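Local coordinates for Lin0012 protein (PDB 3K17) that probably phosphorylates phosphomevalonate with ATP, a step of the mevalonate route to isopentenyl diphosphate, as a kinase of the GHMP family, at residues A[243-246]-A[247-251]; A[273-276]-A[277-281]; A[188-191]-A[192-196]; A[177-180]-A[181-184]. All coordinates share one frame; numbering follows the deposited sequence.

Contact 1. Residues A[243-246]-A[247-251]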
# COMPACT_ATOMS: atom_id res chain seq x y z
N ASN A 243 -0.19 19.55 -39.20
CA ASN A 243 -1.21 18.70 -39.80
C ASN A 243 -2.50 18.75 -39.01
O ASN A 243 -3.59 18.83 -39.58
CB ASN A 243 -0.71 17.25 -39.89
CG ASN A 243 0.27 17.04 -41.03
OD1 ASN A 243 0.99 16.04 -41.08
ND2 ASN A 243 0.29 17.98 -41.97
N TYR A 244 -2.39 18.70 -37.68
CA TYR A 244 -3.57 18.75 -36.83
C TYR A 244 -4.32 20.05 -37.05
O TYR A 244 -5.54 20.07 -37.12
CB TYR A 244 -3.18 18.63 -35.35
CG TYR A 244 -4.37 18.58 -34.42
CD1 TYR A 244 -5.22 17.47 -34.41
CD2 TYR A 244 -4.66 19.64 -33.56
CE1 TYR A 244 -6.33 17.43 -33.56
CE2 TYR A 244 -5.76 19.60 -32.72
CZ TYR A 244 -6.60 18.50 -32.72
OH TYR A 244 -7.69 18.45 -31.88
N GLN A 245 -3.57 21.15 -37.16
CA GLN A 245 -4.19 22.45 -37.37
C GLN A 245 -4.87 22.51 -38.73
O GLN A 245 -5.88 23.19 -38.90
CB GLN A 245 -3.15 23.57 -37.23
CG GLN A 245 -3.75 24.97 -37.28
CD GLN A 245 -4.85 25.17 -36.25
OE1 GLN A 245 -4.61 25.13 -35.04
NE2 GLN A 245 -6.08 25.38 -36.73
N HIS A 246 -4.30 21.80 -39.70
CA HIS A 246 -4.88 21.76 -41.05
C HIS A 246 -6.23 21.08 -40.94
O HIS A 246 -7.21 21.50 -41.56
CB HIS A 246 -3.99 20.97 -42.00
CG HIS A 246 -4.60 20.74 -43.35
ND1 HIS A 246 -4.91 21.78 -44.21
CD2 HIS A 246 -4.98 19.61 -43.98
CE1 HIS A 246 -5.44 21.29 -45.31
NE2 HIS A 246 -5.49 19.97 -45.20
N PHE A 247 -6.27 20.02 -40.14
CA PHE A 247 -7.50 19.27 -39.91
C PHE A 247 -8.56 20.21 -39.33
O PHE A 247 -9.66 20.32 -39.87
CB PHE A 247 -7.24 18.12 -38.93
CG PHE A 247 -8.50 17.53 -38.35
CD1 PHE A 247 -9.45 16.94 -39.18
CD2 PHE A 247 -8.74 17.57 -36.98
CE1 PHE A 247 -10.63 16.41 -38.64
CE2 PHE A 247 -9.91 17.04 -36.44
CZ PHE A 247 -10.86 16.46 -37.27
N LEU A 248 -8.21 20.89 -38.24
CA LEU A 248 -9.13 21.82 -37.59
C LEU A 248 -9.64 22.89 -38.55
O LEU A 248 -10.85 23.07 -38.71
CB LEU A 248 -8.45 22.50 -36.40
CG LEU A 248 -8.09 21.64 -35.18
CD1 LEU A 248 -7.45 22.53 -34.12
CD2 LEU A 248 -9.34 20.96 -34.63
N THR A 249 -8.71 23.61 -39.17
CA THR A 249 -9.06 24.68 -40.11
C THR A 249 -10.02 24.16 -41.16
O THR A 249 -11.05 24.76 -41.46
CB THR A 249 -7.81 25.22 -40.82
OG1 THR A 249 -6.89 25.72 -39.83
CG2 THR A 249 -8.18 26.33 -41.80
N ARG A 250 -9.65 23.02 -41.74
CA ARG A 250 -10.46 22.38 -42.76
C ARG A 250 -11.84 22.02 -42.17
O ARG A 250 -12.87 22.22 -42.80
CB ARG A 250 -9.75 21.11 -43.24
CG ARG A 250 -10.34 20.51 -44.49
CD ARG A 250 -9.85 21.21 -45.74
NE ARG A 250 -10.76 20.95 -46.85
CZ ARG A 250 -11.97 21.50 -46.95
NH1 ARG A 250 -12.39 22.34 -46.01
NH2 ARG A 250 -12.75 21.20 -47.97
N ASN A 251 -11.83 21.50 -40.95
CA ASN A 251 -13.07 21.13 -40.28
C ASN A 251 -13.99 22.33 -40.10
O ASN A 251 -15.19 22.24 -40.33
CB ASN A 251 -12.77 20.51 -38.91
CG ASN A 251 -14.01 20.38 -38.03
OD1 ASN A 251 -14.40 21.34 -37.34
ND2 ASN A 251 -14.64 19.22 -38.07

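Contact 2. Residues A[273-276]-A[277-281]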
# COMPACT_ATOMS: atom_id res chain seq x y z
N SER A 273 -20.78 18.14 -48.02
CA SER A 273 -20.14 18.46 -46.75
C SER A 273 -19.78 17.18 -45.99
O SER A 273 -18.70 17.08 -45.40
CB SER A 273 -21.06 19.31 -45.88
OG SER A 273 -21.36 20.54 -46.50
N ILE A 274 -20.68 16.22 -46.01
CA ILE A 274 -20.44 14.95 -45.33
C ILE A 274 -19.25 14.23 -45.99
O ILE A 274 -18.37 13.71 -45.31
CB ILE A 274 -21.70 14.06 -45.38
CG1 ILE A 274 -22.81 14.69 -44.54
CG2 ILE A 274 -21.38 12.66 -44.87
CD1 ILE A 274 -22.47 14.84 -43.06
N LYS A 275 -19.22 14.23 -47.32
CA LYS A 275 -18.13 13.58 -48.05
C LYS A 275 -16.81 14.22 -47.65
O LYS A 275 -15.82 13.52 -47.41
CB LYS A 275 -18.32 13.72 -49.56
CG LYS A 275 -19.60 13.12 -50.11
CD LYS A 275 -19.56 13.15 -51.64
CE LYS A 275 -20.95 13.07 -52.25
NZ LYS A 275 -21.67 11.85 -51.81
N GLU A 276 -16.79 15.55 -47.58
CA GLU A 276 -15.58 16.26 -47.21
C GLU A 276 -15.19 15.97 -45.76
O GLU A 276 -14.01 15.75 -45.46
CB GLU A 276 -15.76 17.77 -47.39
CG GLU A 276 -16.03 18.20 -48.82
CD GLU A 276 -15.98 19.71 -48.98
OE1 GLU A 276 -14.90 20.28 -48.75
OE2 GLU A 276 -17.01 20.32 -49.32
N ASN A 277 -16.17 15.96 -44.86
CA ASN A 277 -15.87 15.68 -43.46
C ASN A 277 -15.26 14.28 -43.39
O ASN A 277 -14.26 14.06 -42.72
CB ASN A 277 -17.14 15.72 -42.60
CG ASN A 277 -16.84 15.93 -41.12
OD1 ASN A 277 -15.73 15.69 -40.66
ND2 ASN A 277 -17.84 16.38 -40.37
N ARG A 278 -15.88 13.34 -44.10
CA ARG A 278 -15.38 11.97 -44.12
C ARG A 278 -13.92 11.96 -44.55
O ARG A 278 -13.10 11.27 -43.96
CB ARG A 278 -16.18 11.11 -45.10
CG ARG A 278 -15.62 9.70 -45.25
CD ARG A 278 -16.27 8.90 -46.37
NE ARG A 278 -15.68 7.57 -46.45
CZ ARG A 278 -15.86 6.72 -47.47
NH1 ARG A 278 -16.62 7.05 -48.50
NH2 ARG A 278 -15.27 5.53 -47.44
N ARG A 279 -13.61 12.74 -45.58
CA ARG A 279 -12.26 12.81 -46.12
C ARG A 279 -11.21 13.29 -45.13
O ARG A 279 -10.18 12.65 -44.96
CB ARG A 279 -12.24 13.69 -47.37
CG ARG A 279 -13.16 13.23 -48.50
CD ARG A 279 -12.91 11.77 -48.87
NE ARG A 279 -13.62 11.36 -50.08
CZ ARG A 279 -14.94 11.23 -50.19
NH1 ARG A 279 -15.73 11.48 -49.15
NH2 ARG A 279 -15.47 10.83 -51.33
N ILE A 280 -11.47 14.42 -44.47
CA ILE A 280 -10.50 14.94 -43.52
C ILE A 280 -10.30 14.01 -42.32
O ILE A 280 -9.24 13.99 -41.72
CB ILE A 280 -10.89 16.36 -43.01
CG1 ILE A 280 -12.14 16.29 -42.14
CG2 ILE A 280 -11.13 17.28 -44.21
CD1 ILE A 280 -12.51 17.63 -41.54
N LEU A 281 -11.33 13.24 -41.99
CA LEU A 281 -11.22 12.30 -40.88
C LEU A 281 -10.37 11.13 -41.34
O LEU A 281 -9.62 10.54 -40.55
CB LEU A 281 -12.61 11.83 -40.43
CG LEU A 281 -13.40 12.85 -39.58
CD1 LEU A 281 -14.83 12.39 -39.38
CD2 LEU A 281 -12.71 13.03 -38.24

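Contact 3. Residues A[188-191]-A[192-196]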
# COMPACT_ATOMS: atom_id res chain seq x y z
N ALA A 188 -10.92 24.80 -9.53
CA ALA A 188 -10.17 24.85 -8.28
C ALA A 188 -10.51 26.02 -7.37
O ALA A 188 -10.27 25.94 -6.17
CB ALA A 188 -8.67 24.86 -8.57
N TYR A 189 -11.07 27.10 -7.92
CA TYR A 189 -11.36 28.25 -7.06
C TYR A 189 -12.74 28.89 -7.14
O TYR A 189 -13.01 29.86 -6.44
CB TYR A 189 -10.28 29.32 -7.24
CG TYR A 189 -10.26 30.04 -8.58
CD1 TYR A 189 -10.96 31.23 -8.76
CD2 TYR A 189 -9.53 29.54 -9.66
CE1 TYR A 189 -10.93 31.92 -9.98
CE2 TYR A 189 -9.49 30.21 -10.88
CZ TYR A 189 -10.19 31.40 -11.03
OH TYR A 189 -10.15 32.09 -12.23
N LYS A 190 -13.63 28.34 -7.97
CA LYS A 190 -14.99 28.90 -8.07
C LYS A 190 -16.00 27.90 -7.55
O LYS A 190 -15.82 26.69 -7.69
CB LYS A 190 -15.32 29.23 -9.53
CG LYS A 190 -14.53 30.40 -10.11
CD LYS A 190 -14.95 31.71 -9.45
CE LYS A 190 -14.23 32.92 -10.06
NZ LYS A 190 -14.65 34.20 -9.40
N SER A 191 -17.08 28.38 -6.93
CA SER A 191 -18.10 27.49 -6.41
C SER A 191 -18.97 27.01 -7.57
O SER A 191 -18.95 27.58 -8.66
CB SER A 191 -18.98 28.18 -5.38
OG SER A 191 -19.93 29.03 -6.01
N LEU A 192 -19.73 25.95 -7.32
CA LEU A 192 -20.63 25.41 -8.31
C LEU A 192 -21.73 26.45 -8.59
O LEU A 192 -22.18 26.61 -9.73
CB LEU A 192 -21.26 24.11 -7.78
CG LEU A 192 -22.25 23.41 -8.69
CD1 LEU A 192 -21.57 23.02 -9.99
CD2 LEU A 192 -22.82 22.19 -7.98
N GLU A 193 -22.14 27.16 -7.55
CA GLU A 193 -23.18 28.18 -7.69
C GLU A 193 -22.73 29.28 -8.64
O GLU A 193 -23.53 29.82 -9.41
CB GLU A 193 -23.53 28.80 -6.33
CG GLU A 193 -24.64 29.85 -6.41
CD GLU A 193 -25.01 30.43 -5.05
OE1 GLU A 193 -24.08 30.82 -4.31
OE2 GLU A 193 -26.22 30.49 -4.74
N TRP A 194 -21.44 29.61 -8.60
CA TRP A 194 -20.88 30.63 -9.46
C TRP A 194 -20.90 30.15 -10.91
O TRP A 194 -21.15 30.92 -11.84
CB TRP A 194 -19.44 30.95 -9.05
CG TRP A 194 -18.79 32.01 -9.87
CD1 TRP A 194 -18.83 33.36 -9.66
CD2 TRP A 194 -18.07 31.82 -11.09
NE1 TRP A 194 -18.16 34.02 -10.67
CE2 TRP A 194 -17.69 33.10 -11.56
CE3 TRP A 194 -17.69 30.69 -11.83
CZ2 TRP A 194 -16.96 33.28 -12.74
CZ3 TRP A 194 -16.97 30.87 -13.01
CH2 TRP A 194 -16.61 32.15 -13.45
N PHE A 195 -20.62 28.86 -11.10
CA PHE A 195 -20.60 28.27 -12.44
C PHE A 195 -21.98 28.29 -13.08
O PHE A 195 -22.10 28.49 -14.29
CB PHE A 195 -20.10 26.81 -12.37
CG PHE A 195 -18.62 26.66 -12.52
CD1 PHE A 195 -17.99 26.98 -13.73
CD2 PHE A 195 -17.84 26.16 -11.48
CE1 PHE A 195 -16.62 26.79 -13.90
CE2 PHE A 195 -16.46 25.96 -11.64
CZ PHE A 195 -15.85 26.27 -12.85
N MSE A 196 -23.01 28.09 -12.27
CA MSE A 196 -24.39 28.06 -12.75
C MSE A 196 -24.90 29.42 -13.19
O MSE A 196 -25.69 29.52 -14.13
CB MSE A 196 -25.33 27.51 -11.67
CG MSE A 196 -25.10 26.05 -11.31
SE MSE A 196 -25.23 24.85 -12.84
CE MSE A 196 -23.34 24.68 -13.21

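Contact 4. Residues A[177-180]-A[181-184]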
# COMPACT_ATOMS: atom_id res chain seq x y z
N THR A 177 -18.52 23.95 -28.47
CA THR A 177 -17.80 23.70 -27.23
C THR A 177 -17.42 24.94 -26.43
O THR A 177 -16.86 25.89 -26.96
CB THR A 177 -16.52 22.89 -27.52
OG1 THR A 177 -16.85 21.79 -28.38
CG2 THR A 177 -15.91 22.36 -26.22
N PHE A 178 -17.71 24.89 -25.13
CA PHE A 178 -17.40 25.98 -24.22
C PHE A 178 -15.89 26.06 -24.04
O PHE A 178 -15.15 25.16 -24.47
CB PHE A 178 -18.08 25.74 -22.87
CG PHE A 178 -17.72 24.41 -22.24
CD1 PHE A 178 -16.52 24.24 -21.57
CD2 PHE A 178 -18.60 23.34 -22.32
CE1 PHE A 178 -16.19 23.01 -20.97
CE2 PHE A 178 -18.28 22.10 -21.73
CZ PHE A 178 -17.08 21.94 -21.06
N ASP A 179 -15.42 27.13 -23.41
CA ASP A 179 -13.99 27.31 -23.18
C ASP A 179 -13.51 26.33 -22.11
O ASP A 179 -13.63 26.59 -20.91
CB ASP A 179 -13.71 28.75 -22.73
CG ASP A 179 -12.24 29.09 -22.76
OD1 ASP A 179 -11.41 28.21 -22.46
OD2 ASP A 179 -11.91 30.25 -23.09
N GLN A 180 -12.97 25.21 -22.57
CA GLN A 180 -12.48 24.13 -21.72
C GLN A 180 -11.50 24.56 -20.63
O GLN A 180 -11.68 24.23 -19.45
CB GLN A 180 -11.82 23.06 -22.59
CG GLN A 180 -12.76 22.40 -23.59
CD GLN A 180 -13.24 21.04 -23.12
OE1 GLN A 180 -13.68 20.88 -21.99
NE2 GLN A 180 -13.17 20.05 -24.00
N GLU A 181 -10.46 25.28 -21.03
CA GLU A 181 -9.44 25.75 -20.10
C GLU A 181 -10.05 26.70 -19.08
O GLU A 181 -9.69 26.69 -17.90
CB GLU A 181 -8.33 26.44 -20.89
CG GLU A 181 -6.96 26.33 -20.26
CD GLU A 181 -5.90 27.08 -21.04
OE1 GLU A 181 -6.04 28.31 -21.20
OE2 GLU A 181 -4.93 26.43 -21.49
N TRP A 182 -10.98 27.53 -19.54
CA TRP A 182 -11.66 28.49 -18.68
C TRP A 182 -12.37 27.75 -17.55
O TRP A 182 -12.31 28.14 -16.40
CB TRP A 182 -12.67 29.28 -19.51
CG TRP A 182 -13.39 30.36 -18.76
CD1 TRP A 182 -12.99 31.66 -18.61
CD2 TRP A 182 -14.65 30.25 -18.10
NE1 TRP A 182 -13.93 32.37 -17.90
CE2 TRP A 182 -14.96 31.52 -17.57
CE3 TRP A 182 -15.55 29.19 -17.89
CZ2 TRP A 182 -16.14 31.77 -16.86
CZ3 TRP A 182 -16.71 29.44 -17.18
CH2 TRP A 182 -17.00 30.72 -16.67
N VAL A 183 -13.03 26.65 -17.90
CA VAL A 183 -13.76 25.85 -16.92
C VAL A 183 -12.86 25.10 -15.95
O VAL A 183 -13.01 25.22 -14.73
CB VAL A 183 -14.67 24.81 -17.61
CG1 VAL A 183 -15.23 23.83 -16.58
CG2 VAL A 183 -15.82 25.52 -18.33
N LYS A 184 -11.92 24.34 -16.50
CA LYS A 184 -11.01 23.55 -15.68
C LYS A 184 -10.23 24.37 -14.66
O LYS A 184 -10.10 23.95 -13.51
CB LYS A 184 -10.05 22.77 -16.58
CG LYS A 184 -10.75 21.71 -17.43
CD LYS A 184 -9.81 21.11 -18.47
CE LYS A 184 -10.57 20.27 -19.48
NZ LYS A 184 -9.66 19.60 -20.45

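Contact 1. Residues A[243-246]-A[247-251]
Y244 and L248 meet one turn apart on helix 241-264, the leucine lying over one face of the phenol ring. L248 CG is the atom over that face, and the nearest approach is Y244 CE2 to L248 CD1, 3.7 Å, with the two side chains set obliquely to each other. The tyrosine can take this place because its ring lies anti to the backbone N (chi1 -176°), beside the carbonyl carbon, which points it along the helix toward L248. F247 leans against the same ring more loosely: its CD2 is 4.2 Å from Y244 CE1, again at a slant.

On another side of the helix, Q245 and T249 cross at about a right angle. T249 OG1 donates to Q245 O at 2.9 Å, and T249 N reaches that same carbonyl oxygen over 2.9 Å, the two donors coming from opposite faces of the carbonyl plane. One oxygen thus ties down both the backbone and the hydroxyl of the threonine. Beyond it, R250 N closes the next helical turn on H246 O.

Y244 OH leaves the helix to bond E25, and its ring packs on I233 and F236 of helix 226-239. L248 rests on A22 and E25 of a loop, while F247 faces I280 and L284 of helix 267-288.

Contact 2. Residues A[273-276]-A[277-281]
S273 O takes the amide of N277 at 2.8 Å, the first of a run of i to i+4 bonds along helix 267-288, which lies within the GHMP kinase C-terminal family region. The hydroxyl of S273 turns back along the helix to L269 O. I274 does the same backbone service for R278, its carbonyl oxygen lying 2.8 Å from R278 N, while its side chain heads off to A310 and K312 of strand 310-313. R278 itself runs out fully extended, CG anti to the backbone N (chi1 175°), and carries its guanidinium away from this turn to salt bridges with E293, D302 and E305, the last two on helix 295-306.

At K275 the side chain of R279 folds back over the helix. R279 bends at chi2 (-54°), which curls its chain over the preceding turn and brings NH1 within 3.4 Å of K275 CB. The same nitrogen makes a weak bond to K275 O, although that oxygen is crowded in the model and its position is less certain. The guanidinium has a firmer partner in E305 of helix 295-306, reached through NH2.

E276 sends its carboxylate the other way, to a salt bridge with R250, so helix 267-288 is tied by charge to helix 241-264 through E276 and to helix 295-306 through R278 and R279. Its carbonyl oxygen stays in the helix: I280 N meets E276 O at 3.0 Å, and I280 CG2 lies 3.5 Å from that oxygen.

Contact 3. Residues A[188-191]-A[192-196]
L192, the first residue of helix 192-197, turns away from S191 and K190 to pack on helices 76-91 and 141-156. E193 follows with its CB 3.6 Å from S191 OG, its extended chain leading off from the turn.

W194 does most of the work. Its amide donates to S191 OG at 3.1 Å, and its indole, anti to the backbone N (chi1 -179°), reaches back beneath the K190 side chain. The lysine bends at chi2 and then runs straight across the indole, one methylene after another over the same face. K190 CD sits 3.7 Å from the centroid of the six-membered ring, a CH-pi contact 19° off the ring normal, and K190 NZ ends over the five-membered ring at 4.1 Å from its centroid.

F195 N bonds S191 O at 3.2 Å, the first full backbone turn, and F195 CE2 comes 4.1 Å from K190 CB. W194 CE3 lies over one face of the F195 ring, toward its rim.

Just before this turn, Y189 bonds T87 and E67 of the second subunit. S191 is the N-cap of helix 192-197, its hydroxyl taking the amide three residues on; beside the cap the preceding lysine lies over the indole in a cation-pi and CH-pi contact.

Contact 4. Residues A[177-180]-A[181-184]
D179 has its carboxylate carbon anti to the backbone N (chi1 -168°), which holds OD1 over the start of helix 180-187, and F178 has its ring tucked between its backbone N and carbonyl carbon (chi1 56°), which turns it onto V183. W182 N donates to D179 OD1 at 3.0 Å; the amide meets the oxygen from above the carboxylate plane, 59° out of it. D179 CG presses on W182 CB at 3.3 Å, and the two side chains cross at about a right angle.

This is an N-cap in the classical sense, an aspartate just before the helix accepting from the amide three residues on. The negative charge here would probably also suit the positive end of the helix dipole. The backbone carries on from the same residue, with V183 N bonded to D179 O.

Before the cap, F178 CD1 touches V183 CG2 at 3.6 Å, the phenylalanine and valine crossing at about a right angle; W200 meets the F178 ring edge to face. On the helix side K184 N bonds Q180 O at 3.0 Å. Q180 sends NE2 to G159 O and V24 O, whereas its buried OE1 has no polar partner in the model and lies 4.0 Å from K184 CE.

In the fold
The four contacts form two pairs. Contacts 1 and 2 sit on successive helices, 241-264 and 267-288, with centres about 12 Å apart, and they meet directly: R250 NH2 bridges to E276 OE1 at 2.5 Å, and R250 CG packs on I280 CG2 at 3.3 Å. Contacts 4 and 3 cap successive helices, 180-187 and 192-197, centres about 13 Å apart, where W194 CH2 touches W182 CZ2 at 3.5 Å. The pairs do not touch; between nearest atoms, contacts 1 and 4 approach to about 9 Å and contacts 2 and 3 to about 28 Å. A triethylene glycol, probably from crystallisation, lies about 4 Å from the L192 side chain in contact 3.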